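Local coordinates for D-galactonate dehydratase family member SEN1436 (Salmonella enterica subsp. enterica serovar Enteritidis, PDB 3TW9), which dehydrates D-gluconate to 2-dehydro-3-deoxy-D-gluconate with low activity in vitro, as a magnesium-dependent member of the mandelate racemase/muconate lactonizing enzyme family, at residues C[57-62]-C[127-132]; C[306-311]-C[334-339]; C[431-434]-C[438-441]. One frame throughout, in Å; residues are numbered along the deposited sequence. Where two conformers were deposited one is given.

Interaction 1 (C[57-62]-C[127-132])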
ATOM      1  N   GLY C  57      20.518  23.840  -6.702  1.00 34.36           N
ATOM      2  CA  GLY C  57      20.932  23.029  -5.557  1.00 35.68           C
ATOM      3  C   GLY C  57      20.043  21.828  -5.298  1.00 31.61           C
ATOM      4  O   GLY C  57      20.446  20.904  -4.577  1.00 36.13           O
ATOM      5  N   LEU C  58      18.840  21.833  -5.878  1.00 32.21           N
ATOM      6  CA  LEU C  58      17.868  20.746  -5.664  1.00 36.62           C
ATOM      7  C   LEU C  58      17.916  19.668  -6.748  1.00 31.44           C
ATOM      8  O   LEU C  58      17.631  19.913  -7.929  1.00 28.51           O
ATOM      9  CB  LEU C  58      16.445  21.280  -5.511  1.00 29.58           C
ATOM     10  CG  LEU C  58      15.316  20.243  -5.364  1.00 31.42           C
ATOM     11  CD1 LEU C  58      15.415  19.402  -4.081  1.00 30.94           C
ATOM     12  CD2 LEU C  58      14.002  20.966  -5.453  1.00 24.54           C
ATOM     13  N   TYR C  59      18.301  18.475  -6.325  1.00 29.76           N
ATOM     14  CA  TYR C  59      18.401  17.323  -7.211  1.00 26.36           C
ATOM     15  C   TYR C  59      18.112  16.086  -6.395  1.00 30.32           C
ATOM     16  O   TYR C  59      18.117  16.142  -5.167  1.00 26.90           O
ATOM     17  CB  TYR C  59      19.795  17.199  -7.830  1.00 28.19           C
ATOM     18  CG  TYR C  59      20.930  17.175  -6.835  1.00 24.56           C
ATOM     19  CD1 TYR C  59      21.290  16.003  -6.148  1.00 26.45           C
ATOM     20  CD2 TYR C  59      21.679  18.336  -6.603  1.00 33.37           C
ATOM     21  CE1 TYR C  59      22.355  16.000  -5.240  1.00 30.05           C
ATOM     22  CE2 TYR C  59      22.735  18.341  -5.704  1.00 34.80           C
ATOM     23  CZ  TYR C  59      23.072  17.184  -5.037  1.00 31.58           C
ATOM     24  OH  TYR C  59      24.118  17.226  -4.160  1.00 38.91           O
ATOM     25  N   GLY C  60      17.890  14.973  -7.085  1.00 25.83           N
ATOM     26  CA  GLY C  60      17.541  13.721  -6.421  1.00 21.22           C
ATOM     27  C   GLY C  60      18.416  12.622  -7.000  1.00 25.46           C
ATOM     28  O   GLY C  60      18.836  12.697  -8.171  1.00 26.59           O
ATOM     29  N   LEU C  61      18.697  11.613  -6.179  1.00 23.07           N
ATOM     30  CA  LEU C  61      19.486  10.468  -6.586  1.00 22.37           C
ATOM     31  C   LEU C  61      18.680   9.186  -6.432  1.00 20.73           C
ATOM     32  O   LEU C  61      17.942   9.020  -5.444  1.00 21.73           O
ATOM     33  CB  LEU C  61      20.770  10.319  -5.775  1.00 21.83           C
ATOM     34  CG  LEU C  61      21.697  11.528  -5.817  1.00 29.42           C
ATOM     35  CD1 LEU C  61      22.827  11.254  -4.841  1.00 25.04           C
ATOM     36  CD2 LEU C  61      22.187  11.741  -7.246  1.00 26.23           C
ATOM     37  N   GLY C  62      18.879   8.276  -7.387  1.00 25.46           N
ATOM     38  CA  GLY C  62      18.200   6.994  -7.372  1.00 25.12           C
ATOM     39  C   GLY C  62      19.115   5.871  -7.814  1.00 21.96           C
ATOM     40  O   GLY C  62      20.062   6.091  -8.553  1.00 24.71           O
ATOM     41  N   LYS C 127      11.361  14.932  -3.311  1.00 23.15           N
ATOM     42  CA  LYS C 127      10.202  15.215  -2.450  1.00 24.63           C
ATOM     43  C   LYS C 127      10.594  15.385  -0.964  1.00 19.46           C
ATOM     44  O   LYS C 127      10.087  16.283  -0.289  1.00 26.29           O
ATOM     45  CB  LYS C 127       9.123  14.122  -2.611  1.00 20.79           C
ATOM     46  CG  LYS C 127       7.739  14.496  -1.999  1.00 22.05           C
ATOM     47  CD  LYS C 127       6.646  13.503  -2.418  1.00 34.23           C
ATOM     48  CE  LYS C 127       6.189  13.703  -3.883  1.00 25.34           C
ATOM     49  NZ  LYS C 127       5.172  14.771  -4.073  1.00 25.15           N
ATOM     50  N   GLY C 128      11.480  14.526  -0.483  1.00 22.12           N
ATOM     51  CA  GLY C 128      12.018  14.620   0.883  1.00 20.29           C
ATOM     52  C   GLY C 128      12.811  15.889   1.139  1.00 25.69           C
ATOM     53  O   GLY C 128      12.619  16.541   2.172  1.00 25.09           O
ATOM     54  N   LYS C 129      13.693  16.244   0.199  1.00 25.65           N
ATOM     55  CA  LYS C 129      14.412  17.521   0.254  1.00 30.26           C
ATOM     56  C   LYS C 129      13.450  18.697   0.291  1.00 20.74           C
ATOM     57  O   LYS C 129      13.587  19.562   1.135  1.00 27.12           O
ATOM     58  CB  LYS C 129      15.440  17.643  -0.889  1.00 24.75           C
ATOM     59  CG  LYS C 129      16.571  16.614  -0.762  1.00 23.26           C
ATOM     60  CD  LYS C 129      17.528  16.680  -1.906  1.00 24.46           C
ATOM     61  CE  LYS C 129      18.671  15.713  -1.727  1.00 27.80           C
ATOM     62  NZ  LYS C 129      19.716  15.944  -2.770  1.00 28.19           N
ATOM     63  N   LEU C 130      12.454  18.706  -0.588  1.00 22.55           N
ATOM     64  CA  LEU C 130      11.440  19.758  -0.593  1.00 26.04           C
ATOM     65  C   LEU C 130      10.654  19.859   0.711  1.00 29.95           C
ATOM     66  O   LEU C 130      10.375  20.964   1.191  1.00 25.70           O
ATOM     67  CB  LEU C 130      10.460  19.586  -1.755  1.00 28.58           C
ATOM     68  CG  LEU C 130      10.885  20.036  -3.150  1.00 39.43           C
ATOM     69  CD1 LEU C 130       9.839  19.546  -4.123  1.00 34.41           C
ATOM     70  CD2 LEU C 130      11.034  21.550  -3.229  1.00 31.74           C
ATOM     71  N   ALA C 131      10.319  18.713   1.299  1.00 25.39           N
ATOM     72  CA  ALA C 131       9.574  18.678   2.555  1.00 25.99           C
ATOM     73  C   ALA C 131      10.429  18.925   3.803  1.00 24.09           C
ATOM     74  O   ALA C 131       9.894  19.046   4.902  1.00 26.48           O
ATOM     75  CB  ALA C 131       8.874  17.348   2.676  1.00 22.45           C
ATOM     76  N   GLY C 132      11.746  18.986   3.624  1.00 25.49           N
ATOM     77  CA  GLY C 132      12.673  18.958   4.749  1.00 27.31           C
ATOM     78  C   GLY C 132      12.511  17.732   5.649  1.00 32.99           C
ATOM     79  O   GLY C 132      12.573  17.847   6.876  1.00 25.74           O
TER
HETATM   80  O   HOH W   1      19.764  18.737  -3.468  1.00 37.73           O
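Lys129, near the C-terminal end of helix 110-131, reaches across to Leu58 and Tyr59 of the segment 57-62. Its CB, which faces that segment, lies 3.6 Å from CD1 of Leu58. CG sits anti to the carbonyl carbon (chi1 -65°), and from there the chain runs extended, sliding past the leucine in the opposite direction. CD of Lys129 keeps one side on CD1 of Leu58 and already lies 3.4 Å from the carbonyl O of Tyr59; CE stays beside the same oxygen. Lys129 NZ then donates a hydrogen bond of 2.9 Å to Tyr59 O, meeting the carbonyl at a C=O...N angle of 146° and tilted from its plane.

The ammonium group has two further neighbours. It gives a proton to a water, Lys129 NZ to water O 2.9 Å, which also bridges Gly57 O and the backbone N of Tyr59. Lys129 NZ also makes an off-centre cation-pi contact with the Tyr59 ring, 3.6 Å from Tyr59 CE1. The bridging water lies over the centre of one face of that ring, whose OH is hydrogen-bonded to Asp411.

Beside the lysine, CD2 of Leu58 meets CD2 of Leu130 at 3.8 Å, the two side chains crossing at about a right angle. Leu130 also packs on Met133 of the second subunit. The contact thus joins the three-stranded sheet of the N-terminal domain to its long helix. The carbonyl, the water and the off-centre ring contact all meet the ammonium, with Asp125 a distant, weak ion-pair partner, while the methylenes lie on leucine, so one residue serves both the polar and the apolar half of the seam.

Interaction 2 (C[306-311]-C[334-339])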
ATOM      1  N   ASN C 306       3.160 -10.980 -11.325  1.00 17.06           N
ATOM      2  CA  ASN C 306       2.643 -12.342 -11.375  1.00 16.73           C
ATOM      3  C   ASN C 306       3.612 -13.355 -10.813  1.00 18.34           C
ATOM      4  O   ASN C 306       3.303 -14.552 -10.743  1.00 17.57           O
ATOM      5  CB  ASN C 306       2.181 -12.708 -12.802  1.00 16.95           C
ATOM      6  CG  ASN C 306       1.002 -11.880 -13.238  1.00 23.60           C
ATOM      7  OD1 ASN C 306      -0.083 -11.996 -12.676  1.00 21.72           O
ATOM      8  ND2 ASN C 306       1.218 -10.997 -14.215  1.00 20.10           N
ATOM      9  N   GLU C 307       4.794 -12.879 -10.393  1.00 18.32           N
ATOM     10  CA  GLU C 307       5.667 -13.704  -9.554  1.00 18.67           C
ATOM     11  C   GLU C 307       5.335 -13.598  -8.071  1.00 19.22           C
ATOM     12  O   GLU C 307       5.086 -14.607  -7.425  1.00 24.28           O
ATOM     13  CB  GLU C 307       7.133 -13.374  -9.818  1.00 16.55           C
ATOM     14  CG  GLU C 307       7.537 -13.859 -11.243  1.00 14.55           C
ATOM     15  CD  GLU C 307       8.840 -13.264 -11.697  1.00 16.82           C
ATOM     16  OE1 GLU C 307       9.094 -12.104 -11.321  1.00 19.68           O
ATOM     17  OE2 GLU C 307       9.591 -13.941 -12.433  1.00 20.40           O
ATOM     18  N   TRP C 308       5.252 -12.393  -7.532  1.00 18.82           N
ATOM     19  CA  TRP C 308       5.046 -12.305  -6.085  1.00 18.85           C
ATOM     20  C   TRP C 308       3.588 -12.383  -5.627  1.00 23.20           C
ATOM     21  O   TRP C 308       3.318 -12.882  -4.522  1.00 24.37           O
ATOM     22  CB  TRP C 308       5.760 -11.090  -5.490  1.00 21.27           C
ATOM     23  CG  TRP C 308       5.331  -9.742  -6.018  1.00 19.43           C
ATOM     24  CD1 TRP C 308       6.011  -8.948  -6.921  1.00 23.65           C
ATOM     25  CD2 TRP C 308       4.151  -9.014  -5.653  1.00 25.74           C
ATOM     26  NE1 TRP C 308       5.312  -7.777  -7.121  1.00 29.07           N
ATOM     27  CE2 TRP C 308       4.181  -7.795  -6.341  1.00 25.84           C
ATOM     28  CE3 TRP C 308       3.076  -9.275  -4.785  1.00 28.03           C
ATOM     29  CZ2 TRP C 308       3.170  -6.839  -6.202  1.00 27.90           C
ATOM     30  CZ3 TRP C 308       2.082  -8.329  -4.653  1.00 32.97           C
ATOM     31  CH2 TRP C 308       2.136  -7.129  -5.365  1.00 28.65           C
ATOM     32  N   LYS C 309       2.660 -11.890  -6.456  1.00 22.48           N
ATOM     33  CA  LYS C 309       1.241 -11.819  -6.060  1.00 22.54           C
ATOM     34  C   LYS C 309       0.545 -13.155  -5.733  1.00 20.81           C
ATOM     35  O   LYS C 309      -0.071 -13.216  -4.672  1.00 28.08           O
ATOM     36  CB  LYS C 309       0.407 -10.965  -7.035  1.00 28.29           C
ATOM     37  CG  LYS C 309      -0.932 -10.489  -6.477  1.00 17.59           C
ATOM     38  CD  LYS C 309      -1.691  -9.645  -7.497  1.00 17.24           C
ATOM     39  CE  LYS C 309      -3.130  -9.393  -7.053  1.00 21.88           C
ATOM     40  NZ  LYS C 309      -3.981 -10.620  -6.879  1.00 18.69           N
ATOM     41  N   PRO C 310       0.653 -14.203  -6.586  1.00 25.75           N
ATOM     42  CA  PRO C 310       0.074 -15.481  -6.136  1.00 24.33           C
ATOM     43  C   PRO C 310       0.709 -15.994  -4.851  1.00 21.32           C
ATOM     44  O   PRO C 310       0.016 -16.584  -4.051  1.00 22.89           O
ATOM     45  CB  PRO C 310       0.386 -16.455  -7.272  1.00 27.74           C
ATOM     46  CG  PRO C 310       0.737 -15.613  -8.444  1.00 32.83           C
ATOM     47  CD  PRO C 310       1.310 -14.350  -7.905  1.00 23.50           C
ATOM     48  N   LEU C 311       2.004 -15.749  -4.641  1.00 21.50           N
ATOM     49  CA  LEU C 311       2.690 -16.215  -3.415  1.00 22.81           C
ATOM     50  C   LEU C 311       2.187 -15.481  -2.171  1.00 22.53           C
ATOM     51  O   LEU C 311       1.947 -16.097  -1.120  1.00 21.50           O
ATOM     52  CB  LEU C 311       4.214 -16.020  -3.536  1.00 18.59           C
ATOM     53  CG  LEU C 311       4.845 -16.789  -4.697  1.00 16.97           C
ATOM     54  CD1 LEU C 311       6.366 -16.633  -4.648  1.00 25.07           C
ATOM     55  CD2 LEU C 311       4.472 -18.271  -4.678  1.00 19.87           C
ATOM     56  N   ARG C 334       7.064  -0.031  -1.932  1.00 19.51           N
ATOM     57  CA  ARG C 334       6.160   0.398  -0.873  1.00 19.24           C
ATOM     58  C   ARG C 334       4.801  -0.298  -1.005  1.00 24.59           C
ATOM     59  O   ARG C 334       4.238  -0.782  -0.009  1.00 20.97           O
ATOM     60  CB  ARG C 334       5.983   1.926  -0.923  1.00 27.76           C
ATOM     61  CG  ARG C 334       6.082   2.597   0.409  1.00 44.69           C
ATOM     62  CD  ARG C 334       4.797   2.520   1.170  1.00 45.35           C
ATOM     63  NE  ARG C 334       5.053   2.199   2.568  1.00 56.08           N
ATOM     64  CZ  ARG C 334       4.294   2.575   3.593  1.00 50.57           C
ATOM     65  NH1 ARG C 334       3.204   3.310   3.414  1.00 54.64           N
ATOM     66  NH2 ARG C 334       4.643   2.209   4.814  1.00 48.37           N
ATOM     67  N   LYS C 335       4.293  -0.372  -2.229  1.00 17.07           N
ATOM     68  CA  LYS C 335       3.006  -1.037  -2.496  1.00 21.93           C
ATOM     69  C   LYS C 335       3.095  -2.507  -2.152  1.00 16.37           C
ATOM     70  O   LYS C 335       2.164  -3.059  -1.550  1.00 18.21           O
ATOM     71  CB  LYS C 335       2.551  -0.841  -3.941  1.00 21.10           C
ATOM     72  CG  LYS C 335       2.179   0.586  -4.224  1.00 24.14           C
ATOM     73  CD  LYS C 335       1.667   0.726  -5.630  1.00 21.65           C
ATOM     74  CE  LYS C 335       1.503   2.206  -5.947  1.00 24.12           C
ATOM     75  NZ  LYS C 335       1.430   2.393  -7.426  1.00 25.92           N
ATOM     76  N   LEU C 336       4.242  -3.113  -2.483  1.00 17.64           N
ATOM     77  CA  LEU C 336       4.462  -4.524  -2.231  1.00 17.00           C
ATOM     78  C   LEU C 336       4.592  -4.778  -0.715  1.00 20.43           C
ATOM     79  O   LEU C 336       4.058  -5.750  -0.200  1.00 17.63           O
ATOM     80  CB  LEU C 336       5.720  -4.968  -2.978  1.00 18.51           C
ATOM     81  CG  LEU C 336       6.317  -6.355  -2.716  1.00 21.12           C
ATOM     82  CD1 LEU C 336       5.261  -7.455  -2.851  1.00 18.28           C
ATOM     83  CD2 LEU C 336       7.422  -6.553  -3.731  1.00 17.97           C
ATOM     84  N   ALA C 337       5.296  -3.890  -0.018  1.00 17.74           N
ATOM     85  CA  ALA C 337       5.442  -3.973   1.450  1.00 20.49           C
ATOM     86  C   ALA C 337       4.061  -3.948   2.119  1.00 20.22           C
ATOM     87  O   ALA C 337       3.773  -4.746   3.000  1.00 16.19           O
ATOM     88  CB  ALA C 337       6.284  -2.797   1.958  1.00 22.06           C
ATOM     89  N   VAL C 338       3.209  -3.040   1.656  1.00 17.25           N
ATOM     90  CA  VAL C 338       1.816  -2.935   2.124  1.00 14.29           C
ATOM     91  C   VAL C 338       0.979  -4.173   1.763  1.00 16.74           C
ATOM     92  O   VAL C 338       0.242  -4.694   2.603  1.00 18.09           O
ATOM     93  CB  VAL C 338       1.134  -1.627   1.578  1.00 21.73           C
ATOM     94  CG1 VAL C 338      -0.382  -1.682   1.761  1.00 26.61           C
ATOM     95  CG2 VAL C 338       1.729  -0.374   2.242  1.00 21.18           C
ATOM     96  N   TYR C 339       1.120  -4.678   0.534  1.00 16.29           N
ATOM     97  CA  TYR C 339       0.361  -5.875   0.112  1.00 18.59           C
ATOM     98  C   TYR C 339       0.796  -7.057   1.010  1.00 19.40           C
ATOM     99  O   TYR C 339      -0.021  -7.793   1.517  1.00 18.59           O
ATOM    100  CB  TYR C 339       0.618  -6.182  -1.386  1.00 17.10           C
ATOM    101  CG  TYR C 339      -0.471  -7.051  -2.010  1.00 17.20           C
ATOM    102  CD1 TYR C 339      -1.571  -6.466  -2.589  1.00 20.65           C
ATOM    103  CD2 TYR C 339      -0.385  -8.447  -2.001  1.00 18.31           C
ATOM    104  CE1 TYR C 339      -2.592  -7.231  -3.134  1.00 20.57           C
ATOM    105  CE2 TYR C 339      -1.402  -9.240  -2.565  1.00 21.48           C
ATOM    106  CZ  TYR C 339      -2.502  -8.601  -3.139  1.00 23.38           C
ATOM    107  OH  TYR C 339      -3.554  -9.313  -3.691  1.00 19.38           O
TER
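Leu336 sets its CD1 methyl squarely over the indole face of Trp308, 3.4 Å from Trp308 CD2, a CH-pi contact. This is the tight part. The methyl approaches CD2 and CE3 alike, and the opposite face of the indole carries CB of Lys309, offset toward the rim. With CG between the backbone N and the carbonyl carbon (chi1 60°), Trp308 sends its ring across to helix 330-342. There its edge turns to the face of Tyr339 in an offset edge-to-face pair, planes at 65° and CZ3 of Trp308 3.6 Å from CD2 of Tyr339.

The looser side lies at Lys309, partly exposed, whose CE is 3.4 Å from Tyr339 OH. The strongest polar partner of both is Asp313: Lys309 NZ forms a salt bridge with it and Tyr339 OH a hydrogen bond. The Tyr339 ring stacks on Tyr339 of the second subunit.

The axes of the segments 306-311 and 334-339 run nearly parallel, 17° apart, with a closest approach of 11.5 Å, as suits neighbouring outer helices of the family's beta/alpha barrel. At that separation the large side chains bridge the helices through dispersion and ring electrostatics, while the lysine's charge is paired with Asp313 at the partly exposed side.

Interaction 3 (C[431-434]-C[438-441])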
ATOM      1  N   MET C 431      27.517 -19.333 -14.950  1.00 25.71           N
ATOM      2  CA  MET C 431      27.628 -20.495 -15.834  1.00 27.47           C
ATOM      3  C   MET C 431      27.762 -21.687 -14.906  1.00 28.34           C
ATOM      4  O   MET C 431      28.856 -22.228 -14.715  1.00 31.85           O
ATOM      5  CB  MET C 431      28.839 -20.399 -16.788  1.00 26.71           C
ATOM      6  CG  MET C 431      29.039 -21.645 -17.733  1.00 29.45           C
ATOM      7  SD  MET C 431      27.668 -21.872 -18.883  1.00 33.40           S
ATOM      8  CE  MET C 431      28.090 -20.539 -19.950  1.00 32.26           C
ATOM      9  N   ALA C 432      26.636 -22.047 -14.292  1.00 25.76           N
ATOM     10  CA  ALA C 432      26.583 -23.121 -13.313  1.00 22.95           C
ATOM     11  C   ALA C 432      26.214 -24.385 -14.040  1.00 21.21           C
ATOM     12  O   ALA C 432      25.342 -24.365 -14.908  1.00 26.76           O
ATOM     13  CB  ALA C 432      25.552 -22.799 -12.250  1.00 23.32           C
ATOM     14  N   ARG C 433      26.909 -25.478 -13.737  1.00 24.46           N
ATOM     15  CA  ARG C 433      26.597 -26.772 -14.355  1.00 19.93           C
ATOM     16  C   ARG C 433      26.523 -27.893 -13.314  1.00 26.90           C
ATOM     17  O   ARG C 433      27.294 -27.922 -12.366  1.00 25.70           O
ATOM     18  CB  ARG C 433      27.589 -27.118 -15.485  1.00 21.97           C
ATOM     19  CG  ARG C 433      27.486 -26.196 -16.701  1.00 22.04           C
ATOM     20  CD  ARG C 433      28.359 -26.663 -17.880  1.00 29.34           C
ATOM     21  NE  ARG C 433      28.357 -25.692 -18.985  1.00 26.74           N
ATOM     22  CZ  ARG C 433      27.417 -25.609 -19.927  1.00 25.47           C
ATOM     23  NH1 ARG C 433      26.363 -26.431 -19.941  1.00 28.64           N
ATOM     24  NH2 ARG C 433      27.528 -24.691 -20.878  1.00 23.13           N
ATOM     25  N   THR C 434      25.592 -28.830 -13.493  1.00 23.69           N
ATOM     26  CA  THR C 434      25.500 -29.998 -12.617  1.00 20.79           C
ATOM     27  C   THR C 434      26.548 -31.027 -13.062  1.00 20.75           C
ATOM     28  O   THR C 434      27.177 -30.813 -14.110  1.00 24.05           O
ATOM     29  CB  THR C 434      24.071 -30.614 -12.652  1.00 22.39           C
ATOM     30  OG1 THR C 434      23.717 -30.968 -13.985  1.00 23.85           O
ATOM     31  CG2 THR C 434      23.044 -29.603 -12.105  1.00 27.72           C
ATOM     32  N   THR C 438      24.955 -30.301 -17.391  1.00 24.02           N
ATOM     33  CA  THR C 438      23.708 -29.551 -17.661  1.00 21.89           C
ATOM     34  C   THR C 438      23.818 -28.129 -17.133  1.00 21.94           C
ATOM     35  O   THR C 438      24.170 -27.924 -15.964  1.00 21.30           O
ATOM     36  CB  THR C 438      22.466 -30.181 -16.974  1.00 22.24           C
ATOM     37  OG1 THR C 438      22.403 -31.585 -17.266  1.00 24.31           O
ATOM     38  CG2 THR C 438      21.173 -29.496 -17.426  1.00 23.68           C
ATOM     39  N   ALA C 439      23.498 -27.163 -17.993  1.00 17.85           N
ATOM     40  CA  ALA C 439      23.439 -25.746 -17.630  1.00 25.73           C
ATOM     41  C   ALA C 439      22.309 -25.537 -16.644  1.00 24.13           C
ATOM     42  O   ALA C 439      21.140 -25.833 -16.939  1.00 24.21           O
ATOM     43  CB  ALA C 439      23.227 -24.874 -18.858  1.00 23.08           C
ATOM     44  N   SER C 440      22.642 -24.979 -15.490  1.00 21.52           N
ATOM     45  CA  SER C 440      21.671 -24.881 -14.399  0.50 23.07           C
ATOM     46  C   SER C 440      21.388 -23.443 -13.972  1.00 24.45           C
ATOM     47  O   SER C 440      22.180 -22.531 -14.226  1.00 24.90           O
ATOM     48  CB  SER C 440      22.123 -25.719 -13.202  0.50 23.13           C
ATOM     49  OG  SER C 440      23.264 -25.159 -12.566  0.50 20.78           O
ATOM     50  N   ARG C 441      20.253 -23.253 -13.307  1.00 26.97           N
ATOM     51  CA  ARG C 441      19.889 -21.924 -12.823  1.00 22.97           C
ATOM     52  C   ARG C 441      20.766 -21.642 -11.608  1.00 23.40           C
ATOM     53  O   ARG C 441      20.830 -22.447 -10.688  1.00 26.51           O
ATOM     54  CB  ARG C 441      18.400 -21.877 -12.505  1.00 20.74           C
ATOM     55  CG  ARG C 441      17.505 -21.879 -13.740  1.00 23.19           C
ATOM     56  CD  ARG C 441      16.028 -22.007 -13.359  1.00 26.53           C
ATOM     57  NE  ARG C 441      15.136 -21.916 -14.520  1.00 23.03           N
ATOM     58  CZ  ARG C 441      14.011 -22.606 -14.711  1.00 22.06           C
ATOM     59  NH1 ARG C 441      13.592 -23.522 -13.834  1.00 25.10           N
ATOM     60  NH2 ARG C 441      13.291 -22.385 -15.821  1.00 23.01           N
TER
HETATM   61  O   HOH W   2      24.052 -21.762 -15.896  1.00 26.90           O
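Thr434 holds its OG1 between its own backbone N and carbonyl carbon (chi1 57°), which brings that oxygen to 3.3 Å from CB of Thr438; the two threonine side chains lie alongside and point the same way. Each of these threonine hydroxyls is hydrogen-bonded to Asp436 in the intervening turn, so a single carboxylate ties the two sides together at the turn end.

The backbone supplies the firmer evidence of pairing. Ser440 N donates to Ala432 O over 2.8 Å at an N-H...O angle of 165°, with the donor tilted from the carbonyl plane. Thr434 N donates to Thr438 O over 3.0 Å, this time in the carbonyl plane. Between those bonds Arg433 and Ala439 form an antiparallel non-hydrogen-bonded pair, the CA of Arg433 4.7 Å from the CA of Ala439, and Arg433 CA makes a close CA-H...O contact with Thr438 O.

These bonds make a short beta hairpin close to the C-terminus, whose second strand, about 439-440, is only weakly bonded. Strand 432-433 is the middle one of a small mixed sheet, running parallel to 217-218 on its other flank. Farther from the turn, a water accepts from Ala432 N at 3.1 Å and also lies close to Ser440 O, between the two strands.

On the face shared with Ala439, the Arg433 chain runs extended from CG to NE. Arg433 NH1 comes 3.7 Å from Ala439 CB and is hydrogen-bonded to Gly437 O, while NE is bonded to Pro215 O, tying the guanidinium both to the turn and to the segment leading into strand 217-218.

Overall arrangement
The three contacts occur in series along the chain and do not touch. Interaction 1 lies in the N-terminal domain and interaction 2 in the barrel domain, their centres about 28 Å apart with nearest atoms about 11 Å; both reach the second subunit. Interaction 3, with no contact to the second subunit, is about 44 Å from interaction 1, on the opposite side of the chain's centre, and about 29 Å from interaction 2, centre to centre. Two of them approach the catalytic region: the side chain of Leu336 in interaction 2 is about 9 Å from that of substrate-binding Arg321, and the side chain of Ala432 in interaction 3 is about 8 Å from that of His250, the probable proton donor/acceptor. Interaction 1 is remote from these sites.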